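Local structure of tripeptidase (Staphylococcus aureus subsp. aureus, 3RZA) at residues L385-I388 with K389-R393; L138-L141 with Q142-E146; N316-V319 with V320-Q324. The protein probably cleaves tripeptides, acting as a metal-dependent peptidase of the M20/M25/M40 family. All blocks are in the same frame, centred on the assembly; numbering follows the deposited sequence. Where two conformers were deposited one is given.

Contact 1 of 3, residues L385-I388 with K389-R393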
loop_
_atom_site.group_PDB
_atom_site.type_symbol
_atom_site.label_atom_id
_atom_site.label_comp_id
_atom_site.label_asym_id
_atom_site.label_seq_id
_atom_site.Cartn_x
_atom_site.Cartn_y
_atom_site.Cartn_z
ATOM N N LEU A 385 -29.041 -37.045 -10.987
ATOM C CA LEU A 385 -30.148 -37.993 -11.128
ATOM C C LEU A 385 -29.695 -39.453 -10.854
ATOM O O LEU A 385 -30.407 -40.209 -10.199
ATOM C CB LEU A 385 -30.799 -37.892 -12.521
ATOM C CG LEU A 385 -31.929 -38.905 -12.805
ATOM C CD1 LEU A 385 -33.040 -38.775 -11.736
ATOM C CD2 LEU A 385 -32.467 -38.715 -14.190
ATOM N N GLU A 386 -28.530 -39.827 -11.387
ATOM C CA GLU A 386 -28.004 -41.172 -11.231
ATOM C C GLU A 386 -27.665 -41.472 -9.771
ATOM O O GLU A 386 -27.960 -42.565 -9.289
ATOM C CB GLU A 386 -26.778 -41.351 -12.118
ATOM C CG GLU A 386 -26.292 -42.761 -12.268
ATOM C CD GLU A 386 -27.273 -43.692 -12.966
ATOM O OE1 GLU A 386 -28.129 -43.228 -13.751
ATOM O OE2 GLU A 386 -27.173 -44.901 -12.725
ATOM N N ILE A 387 -27.088 -40.490 -9.074
ATOM C CA ILE A 387 -26.777 -40.605 -7.626
ATOM C C ILE A 387 -28.031 -40.853 -6.782
ATOM O O ILE A 387 -28.016 -41.704 -5.901
ATOM C CB ILE A 387 -26.027 -39.328 -7.094
ATOM C CG1 ILE A 387 -24.596 -39.298 -7.627
ATOM C CG2 ILE A 387 -26.052 -39.267 -5.547
ATOM C CD1 ILE A 387 -23.850 -38.004 -7.375
ATOM N N ILE A 388 -29.105 -40.113 -7.067
ATOM C CA ILE A 388 -30.406 -40.334 -6.408
ATOM C C ILE A 388 -30.949 -41.760 -6.667
ATOM O O ILE A 388 -31.471 -42.401 -5.730
ATOM C CB ILE A 388 -31.462 -39.274 -6.833
ATOM C CG1 ILE A 388 -31.150 -37.929 -6.184
ATOM C CG2 ILE A 388 -32.882 -39.699 -6.444
ATOM C CD1 ILE A 388 -31.935 -36.756 -6.805
ATOM N N LYS A 389 -30.801 -42.246 -7.916
ATOM C CA LYS A 389 -31.228 -43.618 -8.283
ATOM C C LYS A 389 -30.398 -44.694 -7.583
ATOM O O LYS A 389 -30.952 -45.709 -7.151
ATOM C CB LYS A 389 -31.174 -43.847 -9.816
ATOM C CG LYS A 389 -32.284 -43.153 -10.631
ATOM C CD LYS A 389 -32.092 -43.383 -12.145
ATOM C CE LYS A 389 -33.397 -43.239 -12.897
ATOM N NZ LYS A 389 -33.248 -43.370 -14.389
ATOM N N ILE A 390 -29.074 -44.482 -7.501
ATOM C CA ILE A 390 -28.164 -45.449 -6.868
ATOM C C ILE A 390 -28.434 -45.544 -5.350
ATOM O O ILE A 390 -28.504 -46.644 -4.803
ATOM C CB ILE A 390 -26.667 -45.109 -7.140
ATOM C CG1 ILE A 390 -26.318 -45.342 -8.623
ATOM C CG2 ILE A 390 -25.744 -45.977 -6.260
ATOM C CD1 ILE A 390 -25.079 -44.542 -9.120
ATOM N N VAL A 391 -28.599 -44.387 -4.704
ATOM C CA VAL A 391 -29.014 -44.311 -3.292
ATOM C C VAL A 391 -30.361 -45.037 -3.062
ATOM O O VAL A 391 -30.515 -45.758 -2.068
ATOM C CB VAL A 391 -29.089 -42.816 -2.788
ATOM C CG1 VAL A 391 -29.702 -42.724 -1.385
ATOM C CG2 VAL A 391 -27.688 -42.167 -2.794
ATOM N N ALA A 392 -31.301 -44.878 -4.011
ATOM C CA ALA A 392 -32.627 -45.513 -3.917
ATOM C C ALA A 392 -32.602 -47.057 -3.998
ATOM O O ALA A 392 -33.512 -47.690 -3.482
ATOM C CB ALA A 392 -33.581 -44.934 -4.991
ATOM N N ARG A 393 -31.563 -47.645 -4.619
ATOM C CA ARG A 393 -31.386 -49.122 -4.660
ATOM C C ARG A 393 -30.787 -49.748 -3.399
ATOM O O ARG A 393 -30.950 -50.945 -3.202
ATOM C CB ARG A 393 -30.513 -49.537 -5.852
ATOM C CG ARG A 393 -31.124 -49.241 -7.223
ATOM C CD ARG A 393 -30.057 -49.088 -8.310
ATOM N NE ARG A 393 -30.596 -48.451 -9.523
ATOM C CZ ARG A 393 -29.869 -47.957 -10.542
ATOM N NH1 ARG A 393 -28.522 -48.005 -10.544
ATOM N NH2 ARG A 393 -30.500 -47.400 -11.585
HETATM O O HOH W 1 -29.439 -45.787 -14.177
#
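Glu386 OE2 is gripped by more than one group: water 1 donates to it over 2.8 Å, and Asn329 on helix 318-329 hydrogen-bonds to the same oxygen. That water in turn accepts from Arg393 NH2 at 3.2 Å, lying in the guanidinium plane at its edge. Direct pairing of the charges is looser, because Glu386 OE2 and Arg393 NH1 stay 4.0 Å apart, beyond a salt bridge, with the carboxylate and guanidinium planes turned 65° against each other. The residues belong to the C-terminal part of helix 374-393, the last helix of the modelled chain, where four i to i+4 backbone bonds run from Lys389 N to Leu385 O through Ala392 N to Ile388 O. In Glu386 chi1 of -168° puts CG anti to the backbone N, where it lies 3.8 Å from Ile390 CD1; the turn at chi2 (64°) then directs the carboxylate toward Arg393, further along the helix. On the buried face Ile387 and Val391 are more loosely in touch, CG2 to CG2 at 4.3 Å, while Val391 CG2 sits 3.2 Å from Ile387 O. This face turns to strand 181-184, with Ile387 on Tyr183 and Val391 on Phe181, whereas Leu385 and Ile388 pack on helix 128-147.

Contact 2 of 3, residues L138-L141 with Q142-E146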
loop_
_atom_site.group_PDB
_atom_site.type_symbol
_atom_site.label_atom_id
_atom_site.label_comp_id
_atom_site.label_asym_id
_atom_site.label_seq_id
_atom_site.Cartn_x
_atom_site.Cartn_y
_atom_site.Cartn_z
ATOM N N LEU A 138 -32.696 -28.301 -9.997
ATOM C CA LEU A 138 -34.094 -28.005 -10.377
ATOM C C LEU A 138 -34.588 -28.931 -11.494
ATOM O O LEU A 138 -35.689 -29.462 -11.414
ATOM C CB LEU A 138 -34.255 -26.528 -10.776
ATOM C CG LEU A 138 -34.039 -25.527 -9.618
ATOM C CD1 LEU A 138 -33.748 -24.116 -10.126
ATOM C CD2 LEU A 138 -35.216 -25.511 -8.708
ATOM N N GLU A 139 -33.752 -29.133 -12.510
ATOM C CA GLU A 139 -34.053 -30.054 -13.594
ATOM C C GLU A 139 -34.257 -31.482 -13.091
ATOM O O GLU A 139 -35.219 -32.128 -13.477
ATOM C CB GLU A 139 -32.924 -30.030 -14.652
ATOM C CG GLU A 139 -33.054 -31.068 -15.792
ATOM C CD GLU A 139 -34.336 -30.910 -16.608
ATOM O OE1 GLU A 139 -34.859 -29.771 -16.720
ATOM O OE2 GLU A 139 -34.814 -31.922 -17.154
ATOM N N VAL A 140 -33.344 -31.973 -12.262
ATOM C CA VAL A 140 -33.470 -33.332 -11.692
ATOM C C VAL A 140 -34.794 -33.516 -10.931
ATOM O O VAL A 140 -35.484 -34.530 -11.122
ATOM C CB VAL A 140 -32.239 -33.714 -10.784
ATOM C CG1 VAL A 140 -32.538 -34.949 -9.910
ATOM C CG2 VAL A 140 -31.032 -33.967 -11.636
ATOM N N LEU A 141 -35.166 -32.516 -10.123
ATOM C CA LEU A 141 -36.446 -32.557 -9.390
ATOM C C LEU A 141 -37.619 -32.638 -10.345
ATOM O O LEU A 141 -38.528 -33.441 -10.124
ATOM C CB LEU A 141 -36.614 -31.345 -8.445
ATOM C CG LEU A 141 -35.865 -31.442 -7.122
ATOM C CD1 LEU A 141 -35.822 -30.096 -6.431
ATOM C CD2 LEU A 141 -36.493 -32.531 -6.186
ATOM N N GLN A 142 -37.556 -31.852 -11.425
ATOM C CA GLN A 142 -38.616 -31.851 -12.436
ATOM C C GLN A 142 -38.711 -33.189 -13.190
ATOM O O GLN A 142 -39.794 -33.625 -13.488
ATOM C CB GLN A 142 -38.452 -30.679 -13.419
ATOM C CG GLN A 142 -39.722 -30.376 -14.211
ATOM C CD GLN A 142 -39.848 -28.900 -14.615
ATOM O OE1 GLN A 142 -39.063 -28.050 -14.191
ATOM N NE2 GLN A 142 -40.836 -28.605 -15.448
ATOM N N VAL A 143 -37.568 -33.841 -13.474
ATOM C CA VAL A 143 -37.558 -35.204 -14.079
ATOM C C VAL A 143 -38.130 -36.264 -13.121
ATOM O O VAL A 143 -38.873 -37.145 -13.535
ATOM C CB VAL A 143 -36.119 -35.638 -14.526
ATOM C CG1 VAL A 143 -36.076 -37.121 -14.951
ATOM C CG2 VAL A 143 -35.619 -34.763 -15.659
ATOM N N ILE A 144 -37.748 -36.191 -11.849
ATOM C CA ILE A 144 -38.295 -37.091 -10.813
ATOM C C ILE A 144 -39.830 -36.968 -10.684
ATOM O O ILE A 144 -40.545 -37.996 -10.708
ATOM C CB ILE A 144 -37.611 -36.860 -9.442
ATOM C CG1 ILE A 144 -36.175 -37.401 -9.482
ATOM C CG2 ILE A 144 -38.410 -37.540 -8.308
ATOM C CD1 ILE A 144 -35.275 -36.925 -8.325
ATOM N N LYS A 145 -40.313 -35.727 -10.614
ATOM C CA LYS A 145 -41.746 -35.430 -10.586
ATOM C C LYS A 145 -42.479 -35.993 -11.805
ATOM O O LYS A 145 -43.400 -36.786 -11.666
ATOM C CB LYS A 145 -41.976 -33.911 -10.499
ATOM C CG LYS A 145 -43.441 -33.498 -10.307
ATOM C CD LYS A 145 -43.567 -32.024 -9.915
ATOM C CE LYS A 145 -45.038 -31.607 -9.759
ATOM N NZ LYS A 145 -45.236 -30.157 -9.973
ATOM N N GLU A 146 -42.029 -35.621 -12.995
ATOM C CA GLU A 146 -42.779 -35.919 -14.221
ATOM C C GLU A 146 -42.689 -37.393 -14.671
ATOM O O GLU A 146 -43.588 -37.868 -15.372
ATOM C CB GLU A 146 -42.366 -34.954 -15.346
ATOM C CG GLU A 146 -41.091 -35.340 -16.123
ATOM C CD GLU A 146 -40.494 -34.183 -16.926
ATOM O OE1 GLU A 146 -41.147 -33.115 -17.053
ATOM O OE2 GLU A 146 -39.357 -34.335 -17.435
#
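Glu139 reaches Val143, and Ile144 reaches Val140, through side-chain torsions that span one turn on two neighbouring faces of the helix. In Glu139 the trans chi1 (174°) sends CG alongside the carbonyl carbon, and the bend at chi2 (60°) then swings the carboxylate forward to Val143. In Ile144 chi1 of -72° sets CG1 beside the backbone N, from where CD1 reaches back to Val140. Both are i to i+4 pairs in the middle and later part of helix 128-147, one of the helices packed around the mixed beta-sheet of the metal-bearing part of the peptidase; Asp129, near the start of the same helix, is a ligand of the zinc ion and of a calcium ion.

Val143 CG2 lies against the Glu139 carboxylate, 3.3 Å from OE2, with the two side chains meeting at a slant. The polar needs of OE2 are met outside the segments, by a salt bridge with Arg25 NH2 and a hydrogen bond from Asn22 N. Arg25 also pairs with Glu146 through NH1, so one arginine joins acids seven residues apart and probably offsets their like charges.

A quarter of the way round the helix, Val140 and Ile144 make an apolar pair beside helix 374-393, where Val140 also packs on Val384. Beneath the side chains the backbone is regular: Gln142 N, Val143 N, Ile144 N and Lys145 N each bond to the carbonyl four residues earlier, the last two in nearly straight bonds. Leu141 faces elsewhere, onto Phe54, Leu57 and Leu59. Within the apolar pair itself, Val140 CG1 meets the tip of Ile144, CD1, at 3.7 Å.

Contact 3 of 3, residues N316-V319 with V320-Q324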
loop_
_atom_site.group_PDB
_atom_site.type_symbol
_atom_site.label_atom_id
_atom_site.label_comp_id
_atom_site.label_asym_id
_atom_site.label_seq_id
_atom_site.Cartn_x
_atom_site.Cartn_y
_atom_site.Cartn_z
ATOM N N ASN A 316 -13.373 -45.738 0.829
ATOM C CA ASN A 316 -14.330 -46.857 0.874
ATOM C C ASN A 316 -15.722 -46.494 1.412
ATOM O O ASN A 316 -16.598 -47.364 1.455
ATOM C CB ASN A 316 -13.750 -48.008 1.707
ATOM C CG ASN A 316 -12.359 -48.390 1.269
ATOM O OD1 ASN A 316 -11.413 -48.298 2.045
ATOM N ND2 ASN A 316 -12.213 -48.758 -0.004
ATOM N N GLU A 317 -15.924 -45.233 1.818
ATOM C CA GLU A 317 -17.213 -44.777 2.332
ATOM C C GLU A 317 -18.255 -44.771 1.240
ATOM O O GLU A 317 -17.924 -44.496 0.081
ATOM C CB GLU A 317 -17.126 -43.359 2.905
ATOM C CG GLU A 317 -16.493 -43.287 4.280
ATOM C CD GLU A 317 -17.423 -43.758 5.402
ATOM O OE1 GLU A 317 -18.544 -43.205 5.557
ATOM O OE2 GLU A 317 -17.008 -44.668 6.140
ATOM N N ALA A 318 -19.500 -45.106 1.623
ATOM C CA ALA A 318 -20.665 -45.121 0.719
ATOM C C ALA A 318 -20.781 -43.868 -0.138
ATOM O O ALA A 318 -21.024 -43.962 -1.343
ATOM C CB ALA A 318 -21.967 -45.310 1.525
ATOM N N VAL A 319 -20.606 -42.700 0.494
ATOM C CA VAL A 319 -20.705 -41.416 -0.210
ATOM C C VAL A 319 -19.715 -41.267 -1.384
ATOM O O VAL A 319 -20.075 -40.701 -2.426
ATOM C CB VAL A 319 -20.597 -40.202 0.771
ATOM C CG1 VAL A 319 -19.209 -40.118 1.442
ATOM C CG2 VAL A 319 -20.945 -38.913 0.060
ATOM N N VAL A 320 -18.499 -41.791 -1.226
ATOM C CA VAL A 320 -17.479 -41.739 -2.283
ATOM C C VAL A 320 -17.786 -42.751 -3.380
ATOM O O VAL A 320 -17.746 -42.426 -4.563
ATOM C CB VAL A 320 -16.060 -42.014 -1.727
ATOM C CG1 VAL A 320 -15.024 -41.944 -2.842
ATOM C CG2 VAL A 320 -15.699 -41.043 -0.582
ATOM N N LYS A 321 -18.104 -43.977 -2.976
ATOM C CA LYS A 321 -18.405 -45.066 -3.920
ATOM C C LYS A 321 -19.632 -44.798 -4.801
ATOM O O LYS A 321 -19.611 -45.080 -5.992
ATOM C CB LYS A 321 -18.569 -46.399 -3.169
ATOM C CG LYS A 321 -17.256 -46.901 -2.489
ATOM C CD LYS A 321 -16.333 -47.600 -3.506
ATOM C CE LYS A 321 -14.825 -47.475 -3.184
ATOM N NZ LYS A 321 -14.152 -46.248 -3.770
ATOM N N ILE A 322 -20.677 -44.217 -4.224
ATOM C CA ILE A 322 -21.875 -43.813 -4.995
ATOM C C ILE A 322 -21.552 -42.692 -6.027
ATOM O O ILE A 322 -22.005 -42.757 -7.186
ATOM C CB ILE A 322 -23.043 -43.431 -4.056
ATOM C CG1 ILE A 322 -23.528 -44.675 -3.279
ATOM C CG2 ILE A 322 -24.186 -42.825 -4.841
ATOM C CD1 ILE A 322 -24.337 -44.353 -1.997
ATOM N N ALA A 323 -20.710 -41.725 -5.654
ATOM C CA ALA A 323 -20.274 -40.665 -6.611
ATOM C C ALA A 323 -19.463 -41.242 -7.776
ATOM O O ALA A 323 -19.662 -40.862 -8.957
ATOM C CB ALA A 323 -19.458 -39.572 -5.888
ATOM N N GLN A 324 -18.541 -42.148 -7.446
ATOM C CA GLN A 324 -17.743 -42.809 -8.457
ATOM C C GLN A 324 -18.596 -43.731 -9.354
ATOM O O GLN A 324 -18.414 -43.738 -10.567
ATOM C CB GLN A 324 -16.586 -43.598 -7.825
ATOM C CG GLN A 324 -15.492 -42.747 -7.214
ATOM C CD GLN A 324 -14.405 -43.620 -6.661
ATOM O OE1 GLN A 324 -14.612 -44.302 -5.664
ATOM N NE2 GLN A 324 -13.265 -43.679 -7.351
#
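Lys321 and Ile322 send their side chains back over different sides of the first turn of helix 318-329. The first torsion of Lys321 sets CG beside the backbone N, 3.6 Å from Glu317 O, and the bend at chi2 (-81°) then curls the chain past the residues that lead into the helix, bringing CE to 4.1 Å from Asn316 CA. Its ammonium group has two hydrogen-bond partners, Gln324 OE1 at 2.8 Å from NZ, met in the carbonyl plane, and the main-chain oxygen of Asp315 just before the segment. Ile322 instead reaches back over Ala318, with CG1 3.2 Å from Ala318 O and CD1 in looser contact with Ala318 CB at 4.4 Å.

Val319 and Val320 are neighbours whose branches meet at a slant, CG1 of Val319 to CG2 of Val320 at 4.2 Å. With chi1 at 65°, Val319 holds CG1 between its own backbone N and carbonyl carbon, the crowded position, close to Val320 N. Both valines lie on Ile313 and Val356, and Val319 and Ile322 also pack on Phe181, which seats the start of the helix against strands 181-184 and 355-359.

Glu317 occupies the N-cap position. Its main-chain oxygen receives Lys321 N at 3.1 Å in a nearly straight bond (172°) and Val320 N in a weak one. The Ala323 N to Val319 O bond is also weak; Val319 O takes a hydrogen bond from Tyr183 OH too. The ammonium group, bonded both to the side-chain oxygen of Gln324 and to the main-chain oxygen of Asp315, links the loop entering the helix to its second turn in this crystal.

Overall arrangement
Contacts 2, 3 and 1 follow one another along the chain, on helices 128-147, 318-329 and 374-393. The last of these lies between the other two: contact 1 is about 13 Å from contact 2 and 12 Å from contact 3, centre to centre, and touches both. Toward contact 2 the approach is as close as 3.6 Å, between Ile388 CD1 and Val140 CG1, while on the contact 3 side Ile387, Ile390 and Val391 gather round Ile322. Contacts 2 and 3 do not touch, their nearest atoms being about 13 Å apart. The C-terminal helix therefore joins elements distant in sequence within the metal-bearing part of the fold.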